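Local coordinates for regulatory protein SWI6 (Saccharomyces cerevisiae, PDB 1SW6) that regulates cell-cycle-dependent transcription as a subunit of the SBF and MBF complexes, here represented by its ankyrin-repeat domain, at residues A171-N176 and L205-I210; A220-L225 and V299-D304. All coordinates share one frame; numbering follows the deposited sequence.

Contact 1. Residues A171-N176 and L205-I210; sequences AVKSVN and LHHIII
Val172 and Ile208 pack against each other in a buried, largely apolar helix-to-helix contact between successive repeats of the ankyrin domain, ANK 2 and ANK 3. Helix 167-173 here lies beside helix 204-212, and at Val172 and Ile208 the backbones come close, CA to CA 5.5 Å, a spacing that suits a compact valine on one side and lets beta-branched chains fill the gap close to the backbones. Both methyls of Val172 are used: CG1 rests on Ile208 CG1 at 3.7 Å, while CG2 meets His207 CB at 3.9 Å, the two side chains running nearly perpendicular. Tyr224 and Phe183, from helices 218-234 and 183-190, also touch the valine. Cutting the valine back to an alanine here removes both branches and would probably leave Ile208 CG1 and His207 CB with a gap beside them. Lys173 is partly exposed and lays its aliphatic chain beside the His207 ring; the chain bends at chi3 (68°), and NZ forms a salt bridge with Glu165. The His207 ring is tethered from its far nitrogen, NE2, by a hydrogen bond to Asp198 OD1. Its other nitrogen, ND1, has the methylene CD of Lys173 lying obliquely to the ring at 4.0 Å.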
ATOM      1  N   ALA A 171      -1.341 -12.147   0.562  1.00 29.99           N
ATOM      2  CA  ALA A 171      -1.449 -12.715   1.897  1.00 30.13           C
ATOM      3  C   ALA A 171      -0.070 -12.966   2.479  1.00 31.15           C
ATOM      4  O   ALA A 171       0.145 -12.786   3.683  1.00 31.34           O
ATOM      5  CB  ALA A 171      -2.231 -14.030   1.855  1.00 29.44           C
ATOM      6  N   VAL A 172       0.878 -13.387   1.649  1.00 30.90           N
ATOM      7  CA  VAL A 172       2.199 -13.666   2.204  1.00 31.67           C
ATOM      8  C   VAL A 172       3.189 -12.510   2.154  1.00 32.95           C
ATOM      9  O   VAL A 172       4.313 -12.641   2.635  1.00 32.44           O
ATOM     10  CB  VAL A 172       2.832 -14.926   1.567  1.00 29.72           C
ATOM     11  CG1 VAL A 172       1.939 -16.140   1.864  1.00 27.26           C
ATOM     12  CG2 VAL A 172       3.010 -14.738   0.067  1.00 26.91           C
ATOM     13  N   LYS A 173       2.774 -11.376   1.598  1.00 33.55           N
ATOM     14  CA  LYS A 173       3.653 -10.212   1.548  1.00 34.64           C
ATOM     15  C   LYS A 173       3.330  -9.207   2.656  1.00 35.21           C
ATOM     16  O   LYS A 173       3.988  -8.166   2.762  1.00 35.74           O
ATOM     17  CB  LYS A 173       3.584  -9.534   0.177  1.00 36.24           C
ATOM     18  CG  LYS A 173       4.228 -10.360  -0.920  1.00 39.33           C
ATOM     19  CD  LYS A 173       4.187  -9.654  -2.263  1.00 43.69           C
ATOM     20  CE  LYS A 173       5.084  -8.422  -2.274  1.00 44.53           C
ATOM     21  NZ  LYS A 173       5.238  -7.922  -3.663  1.00 48.57           N
ATOM     22  N   SER A 174       2.319  -9.515   3.474  1.00 34.16           N
ATOM     23  CA  SER A 174       1.939  -8.659   4.607  1.00 33.72           C
ATOM     24  C   SER A 174       1.783  -9.554   5.846  1.00 33.60           C
ATOM     25  O   SER A 174       1.568 -10.769   5.718  1.00 31.69           O
ATOM     26  CB  SER A 174       0.630  -7.917   4.321  1.00 34.44           C
ATOM     27  OG  SER A 174      -0.477  -8.790   4.364  1.00 36.72           O
ATOM     28  N   VAL A 175       1.906  -8.971   7.038  1.00 32.78           N
ATOM     29  CA  VAL A 175       1.800  -9.759   8.264  1.00 33.49           C
ATOM     30  C   VAL A 175       0.372  -9.908   8.724  1.00 33.38           C
ATOM     31  O   VAL A 175       0.098 -10.615   9.692  1.00 35.36           O
ATOM     32  CB  VAL A 175       2.585  -9.139   9.439  1.00 34.83           C
ATOM     33  CG1 VAL A 175       4.020  -8.879   9.032  1.00 34.55           C
ATOM     34  CG2 VAL A 175       1.892  -7.872   9.918  1.00 33.21           C
ATOM     35  N   ASN A 176      -0.533  -9.243   8.025  1.00 33.59           N
ATOM     36  CA  ASN A 176      -1.947  -9.256   8.373  1.00 34.05           C
ATOM     37  C   ASN A 176      -2.602 -10.615   8.599  1.00 34.36           C
ATOM     38  O   ASN A 176      -3.365 -10.781   9.549  1.00 32.35           O
ATOM     39  CB  ASN A 176      -2.726  -8.474   7.316  1.00 34.19           C
ATOM     40  CG  ASN A 176      -2.347  -7.009   7.294  1.00 34.73           C
ATOM     41  OD1 ASN A 176      -1.162  -6.672   7.186  1.00 37.37           O
ATOM     42  ND2 ASN A 176      -3.343  -6.127   7.399  1.00 34.25           N
ATOM     43  N   LEU A 205       5.991 -19.668  -2.696  1.00 32.90           N
ATOM     44  CA  LEU A 205       7.115 -19.919  -1.791  1.00 34.06           C
ATOM     45  C   LEU A 205       8.203 -18.881  -1.954  1.00 32.73           C
ATOM     46  O   LEU A 205       8.855 -18.514  -0.991  1.00 32.94           O
ATOM     47  CB  LEU A 205       7.729 -21.303  -2.013  1.00 33.71           C
ATOM     48  CG  LEU A 205       6.917 -22.506  -1.544  1.00 36.68           C
ATOM     49  CD1 LEU A 205       7.763 -23.785  -1.663  1.00 35.83           C
ATOM     50  CD2 LEU A 205       6.486 -22.280  -0.092  1.00 36.57           C
ATOM     51  N   HIS A 206       8.419 -18.412  -3.177  1.00 33.90           N
ATOM     52  CA  HIS A 206       9.457 -17.408  -3.387  1.00 34.24           C
ATOM     53  C   HIS A 206       9.081 -16.158  -2.613  1.00 34.20           C
ATOM     54  O   HIS A 206       9.922 -15.546  -1.970  1.00 34.21           O
ATOM     55  CB  HIS A 206       9.599 -17.050  -4.868  1.00 33.18           C
ATOM     56  CG  HIS A 206      10.413 -18.025  -5.655  1.00 33.28           C
ATOM     57  ND1 HIS A 206       9.851 -18.931  -6.527  1.00 32.09           N
ATOM     58  CD2 HIS A 206      11.753 -18.220  -5.719  1.00 33.43           C
ATOM     59  CE1 HIS A 206      10.807 -19.641  -7.097  1.00 32.69           C
ATOM     60  NE2 HIS A 206      11.971 -19.230  -6.624  1.00 33.11           N
ATOM     61  N   HIS A 207       7.805 -15.794  -2.674  1.00 32.90           N
ATOM     62  CA  HIS A 207       7.327 -14.603  -1.991  1.00 34.46           C
ATOM     63  C   HIS A 207       7.375 -14.727  -0.476  1.00 33.37           C
ATOM     64  O   HIS A 207       7.692 -13.752   0.207  1.00 34.60           O
ATOM     65  CB  HIS A 207       5.905 -14.254  -2.462  1.00 35.35           C
ATOM     66  CG  HIS A 207       5.849 -13.720  -3.862  1.00 37.82           C
ATOM     67  ND1 HIS A 207       6.328 -12.471  -4.204  1.00 38.96           N
ATOM     68  CD2 HIS A 207       5.398 -14.275  -5.013  1.00 38.99           C
ATOM     69  CE1 HIS A 207       6.175 -12.284  -5.503  1.00 40.25           C
ATOM     70  NE2 HIS A 207       5.612 -13.363  -6.017  1.00 39.55           N
ATOM     71  N   ILE A 208       7.073 -15.912   0.056  1.00 32.33           N
ATOM     72  CA  ILE A 208       7.108 -16.115   1.504  1.00 31.08           C
ATOM     73  C   ILE A 208       8.533 -15.822   1.971  1.00 32.92           C
ATOM     74  O   ILE A 208       8.759 -15.042   2.900  1.00 30.29           O
ATOM     75  CB  ILE A 208       6.730 -17.569   1.894  1.00 30.21           C
ATOM     76  CG1 ILE A 208       5.243 -17.823   1.599  1.00 31.28           C
ATOM     77  CG2 ILE A 208       7.050 -17.810   3.368  1.00 29.32           C
ATOM     78  CD1 ILE A 208       4.741 -19.169   2.045  1.00 26.31           C
ATOM     79  N   ILE A 209       9.495 -16.445   1.304  1.00 32.60           N
ATOM     80  CA  ILE A 209      10.888 -16.239   1.634  1.00 34.72           C
ATOM     81  C   ILE A 209      11.307 -14.784   1.444  1.00 34.90           C
ATOM     82  O   ILE A 209      11.991 -14.234   2.296  1.00 33.86           O
ATOM     83  CB  ILE A 209      11.776 -17.171   0.794  1.00 35.45           C
ATOM     84  CG1 ILE A 209      11.980 -18.492   1.547  1.00 36.28           C
ATOM     85  CG2 ILE A 209      13.111 -16.514   0.498  1.00 37.97           C
ATOM     86  CD1 ILE A 209      10.707 -19.246   1.851  1.00 36.30           C
ATOM     87  N   ILE A 210      10.904 -14.154   0.340  1.00 36.72           N
ATOM     88  CA  ILE A 210      11.272 -12.753   0.130  1.00 38.78           C
ATOM     89  C   ILE A 210      10.801 -11.931   1.327  1.00 38.74           C
ATOM     90  O   ILE A 210      11.493 -11.024   1.793  1.00 39.71           O
ATOM     91  CB  ILE A 210      10.618 -12.149  -1.136  1.00 38.72           C
ATOM     92  CG1 ILE A 210      11.203 -12.776  -2.398  1.00 39.72           C
ATOM     93  CG2 ILE A 210      10.834 -10.643  -1.156  1.00 39.89           C
ATOM     94  CD1 ILE A 210      12.669 -12.551  -2.573  1.00 41.67           C
TER

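Contact 2. Residues A220-L225 and V299-D304; sequences AAKYYL and VDALLD
Leu225 faces Ala301 and Leu302 where two helices of neighbouring ankyrin repeats stack side by side, helix 218-234 from ANK 3 and helix 296-304 from ANK 4. The short segments run nearly parallel, 12° apart, with their axes 11.1 Å from each other. That is a wide spacing for helices, and Leu225 and Lys222 reach across it from one helix to the short Ala301 and to Leu302 on the other.

The apolar packing centres on one methyl. With chi1 at 173° the Leu225 chain extends from its helix, and chi2 helps set CD2 toward the facing side chains, where it meets Leu302 CD2 methyl to methyl at 3.9 Å, the side chains passing at a slant. The same CD2 touches Ala301 CB at 4.2 Å, where the small alanine suits a position pointing at the facing helix. Both leucines are buried and also touch the preceding helices of their repeats, Leu225 on Leu205 and Leu302 on Cys286.

The second kind of contact is aliphatic but belongs to a charged residue. A bend at chi2 (73°) helps carry Lys222 CE to 4.0 Å from Ala301 CB, and a second, at chi4, sets where NZ goes, in a salt bridge to Asp226 OD2. A lysine fits this partly exposed border because its methylenes can pack while its charge is probably offset by Asp226 of its own helix. Cohesion between these two segments therefore rests on van der Waals contact.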
ATOM      1  N   ALA A 220       6.045 -14.057  10.573  1.00 34.98           N
ATOM      2  CA  ALA A 220       4.945 -14.290   9.635  1.00 34.14           C
ATOM      3  C   ALA A 220       5.320 -15.280   8.533  1.00 32.82           C
ATOM      4  O   ALA A 220       4.568 -16.203   8.233  1.00 32.94           O
ATOM      5  CB  ALA A 220       4.498 -12.971   9.010  1.00 32.29           C
ATOM      6  N   ALA A 221       6.484 -15.088   7.927  1.00 32.80           N
ATOM      7  CA  ALA A 221       6.913 -15.974   6.851  1.00 33.09           C
ATOM      8  C   ALA A 221       7.129 -17.409   7.330  1.00 33.09           C
ATOM      9  O   ALA A 221       6.831 -18.362   6.607  1.00 34.36           O
ATOM     10  CB  ALA A 221       8.182 -15.436   6.200  1.00 31.16           C
ATOM     11  N   LYS A 222       7.650 -17.577   8.535  1.00 34.95           N
ATOM     12  CA  LYS A 222       7.860 -18.919   9.056  1.00 35.92           C
ATOM     13  C   LYS A 222       6.475 -19.547   9.189  1.00 35.63           C
ATOM     14  O   LYS A 222       6.238 -20.685   8.780  1.00 34.39           O
ATOM     15  CB  LYS A 222       8.532 -18.853  10.426  1.00 39.47           C
ATOM     16  CG  LYS A 222       8.777 -20.211  11.102  1.00 42.30           C
ATOM     17  CD  LYS A 222       9.907 -20.970  10.417  1.00 43.82           C
ATOM     18  CE  LYS A 222      10.470 -22.067  11.314  1.00 45.44           C
ATOM     19  NZ  LYS A 222       9.466 -23.112  11.677  1.00 47.95           N
ATOM     20  N   TYR A 223       5.557 -18.779   9.760  1.00 35.08           N
ATOM     21  CA  TYR A 223       4.184 -19.220   9.973  1.00 33.41           C
ATOM     22  C   TYR A 223       3.497 -19.606   8.667  1.00 32.71           C
ATOM     23  O   TYR A 223       2.851 -20.656   8.579  1.00 34.33           O
ATOM     24  CB  TYR A 223       3.405 -18.096  10.649  1.00 33.14           C
ATOM     25  CG  TYR A 223       1.928 -18.357  10.834  1.00 33.09           C
ATOM     26  CD1 TYR A 223       1.462 -19.064  11.940  1.00 32.68           C
ATOM     27  CD2 TYR A 223       0.994 -17.831   9.940  1.00 32.73           C
ATOM     28  CE1 TYR A 223       0.099 -19.233  12.163  1.00 34.15           C
ATOM     29  CE2 TYR A 223      -0.374 -17.996  10.153  1.00 36.06           C
ATOM     30  CZ  TYR A 223      -0.810 -18.693  11.274  1.00 34.88           C
ATOM     31  OH  TYR A 223      -2.154 -18.788  11.538  1.00 40.21           O
ATOM     32  N   TYR A 224       3.628 -18.751   7.654  1.00 31.64           N
ATOM     33  CA  TYR A 224       3.016 -19.006   6.353  1.00 31.15           C
ATOM     34  C   TYR A 224       3.539 -20.303   5.732  1.00 30.93           C
ATOM     35  O   TYR A 224       2.763 -21.138   5.245  1.00 30.59           O
ATOM     36  CB  TYR A 224       3.277 -17.816   5.412  1.00 30.22           C
ATOM     37  CG  TYR A 224       2.546 -16.543   5.808  1.00 27.82           C
ATOM     38  CD1 TYR A 224       3.074 -15.297   5.501  1.00 28.61           C
ATOM     39  CD2 TYR A 224       1.313 -16.591   6.478  1.00 29.23           C
ATOM     40  CE1 TYR A 224       2.401 -14.108   5.849  1.00 28.49           C
ATOM     41  CE2 TYR A 224       0.629 -15.412   6.838  1.00 29.16           C
ATOM     42  CZ  TYR A 224       1.184 -14.176   6.521  1.00 30.30           C
ATOM     43  OH  TYR A 224       0.552 -13.010   6.893  1.00 30.43           O
ATOM     44  N   LEU A 225       4.854 -20.474   5.771  1.00 30.40           N
ATOM     45  CA  LEU A 225       5.485 -21.670   5.224  1.00 31.19           C
ATOM     46  C   LEU A 225       4.986 -22.941   5.895  1.00 30.97           C
ATOM     47  O   LEU A 225       4.590 -23.887   5.208  1.00 32.37           O
ATOM     48  CB  LEU A 225       7.003 -21.581   5.367  1.00 28.73           C
ATOM     49  CG  LEU A 225       7.788 -22.847   4.992  1.00 32.13           C
ATOM     50  CD1 LEU A 225       7.435 -23.273   3.564  1.00 31.51           C
ATOM     51  CD2 LEU A 225       9.279 -22.578   5.105  1.00 29.64           C
ATOM     52  N   VAL A 299      15.932 -20.864   6.492  1.00 40.44           N
ATOM     53  CA  VAL A 299      16.826 -21.685   5.679  1.00 38.85           C
ATOM     54  C   VAL A 299      16.730 -23.132   6.180  1.00 38.53           C
ATOM     55  O   VAL A 299      16.589 -24.067   5.389  1.00 37.31           O
ATOM     56  CB  VAL A 299      18.295 -21.240   5.810  1.00 38.21           C
ATOM     57  CG1 VAL A 299      19.212 -22.281   5.159  1.00 37.10           C
ATOM     58  CG2 VAL A 299      18.485 -19.881   5.175  1.00 37.57           C
ATOM     59  N   ASP A 300      16.817 -23.309   7.496  1.00 38.31           N
ATOM     60  CA  ASP A 300      16.737 -24.640   8.091  1.00 39.63           C
ATOM     61  C   ASP A 300      15.362 -25.266   7.896  1.00 38.39           C
ATOM     62  O   ASP A 300      15.262 -26.457   7.627  1.00 37.40           O
ATOM     63  CB  ASP A 300      17.071 -24.585   9.583  1.00 42.65           C
ATOM     64  CG  ASP A 300      18.557 -24.354   9.844  1.00 48.53           C
ATOM     65  OD1 ASP A 300      18.928 -24.195  11.028  1.00 49.70           O
ATOM     66  OD2 ASP A 300      19.355 -24.331   8.870  1.00 49.36           O
ATOM     67  N   ALA A 301      14.303 -24.470   8.032  1.00 36.83           N
ATOM     68  CA  ALA A 301      12.954 -25.004   7.844  1.00 36.10           C
ATOM     69  C   ALA A 301      12.829 -25.584   6.430  1.00 35.67           C
ATOM     70  O   ALA A 301      12.337 -26.703   6.250  1.00 34.32           O
ATOM     71  CB  ALA A 301      11.925 -23.919   8.060  1.00 34.45           C
ATOM     72  N   LEU A 302      13.290 -24.826   5.434  1.00 33.94           N
ATOM     73  CA  LEU A 302      13.237 -25.270   4.044  1.00 34.31           C
ATOM     74  C   LEU A 302      14.092 -26.508   3.786  1.00 34.52           C
ATOM     75  O   LEU A 302      13.701 -27.388   3.014  1.00 33.94           O
ATOM     76  CB  LEU A 302      13.706 -24.165   3.100  1.00 33.43           C
ATOM     77  CG  LEU A 302      12.764 -23.017   2.760  1.00 33.78           C
ATOM     78  CD1 LEU A 302      13.522 -22.016   1.913  1.00 31.68           C
ATOM     79  CD2 LEU A 302      11.527 -23.546   2.021  1.00 32.42           C
ATOM     80  N   LEU A 303      15.270 -26.553   4.400  1.00 34.25           N
ATOM     81  CA  LEU A 303      16.159 -27.688   4.220  1.00 34.86           C
ATOM     82  C   LEU A 303      15.502 -28.931   4.798  1.00 34.59           C
ATOM     83  O   LEU A 303      15.564 -30.015   4.198  1.00 32.83           O
ATOM     84  CB  LEU A 303      17.512 -27.426   4.895  1.00 34.79           C
ATOM     85  CG  LEU A 303      18.465 -26.505   4.109  1.00 36.26           C
ATOM     86  CD1 LEU A 303      19.664 -26.147   4.971  1.00 37.44           C
ATOM     87  CD2 LEU A 303      18.918 -27.196   2.819  1.00 33.96           C
ATOM     88  N   ASP A 304      14.861 -28.770   5.955  1.00 34.56           N
ATOM     89  CA  ASP A 304      14.192 -29.890   6.602  1.00 35.10           C
ATOM     90  C   ASP A 304      12.998 -30.396   5.799  1.00 33.99           C
ATOM     91  O   ASP A 304      12.556 -31.525   5.994  1.00 33.40           O
ATOM     92  CB  ASP A 304      13.747 -29.513   8.017  1.00 38.24           C
ATOM     93  CG  ASP A 304      14.923 -29.378   8.980  1.00 41.50           C
ATOM     94  OD1 ASP A 304      16.070 -29.650   8.563  1.00 41.46           O
ATOM     95  OD2 ASP A 304      14.702 -29.004  10.152  1.00 44.01           O
TER

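How the contacts relate
Contact 1 lies deeper, its centre about 9 Å from the centre of the chain, whereas contact 2 is partly buried at about 17 Å. They join successive repeats, ANK 2 to ANK 3 and then ANK 3 to ANK 4, through different helices: contact 1 uses helix 204-212, contact 2 the following helix 218-234. Both rely on aliphatic packing, and each includes the methylenes of a partly exposed lysine, but contact 1 brings backbones close and includes a histidine, while contact 2 spans a wider gap with leucines. The two meet through Tyr224, whose OH lies 2.7 Å from Ser174 O, a probable hydrogen bond between ANK 3 and ANK 2.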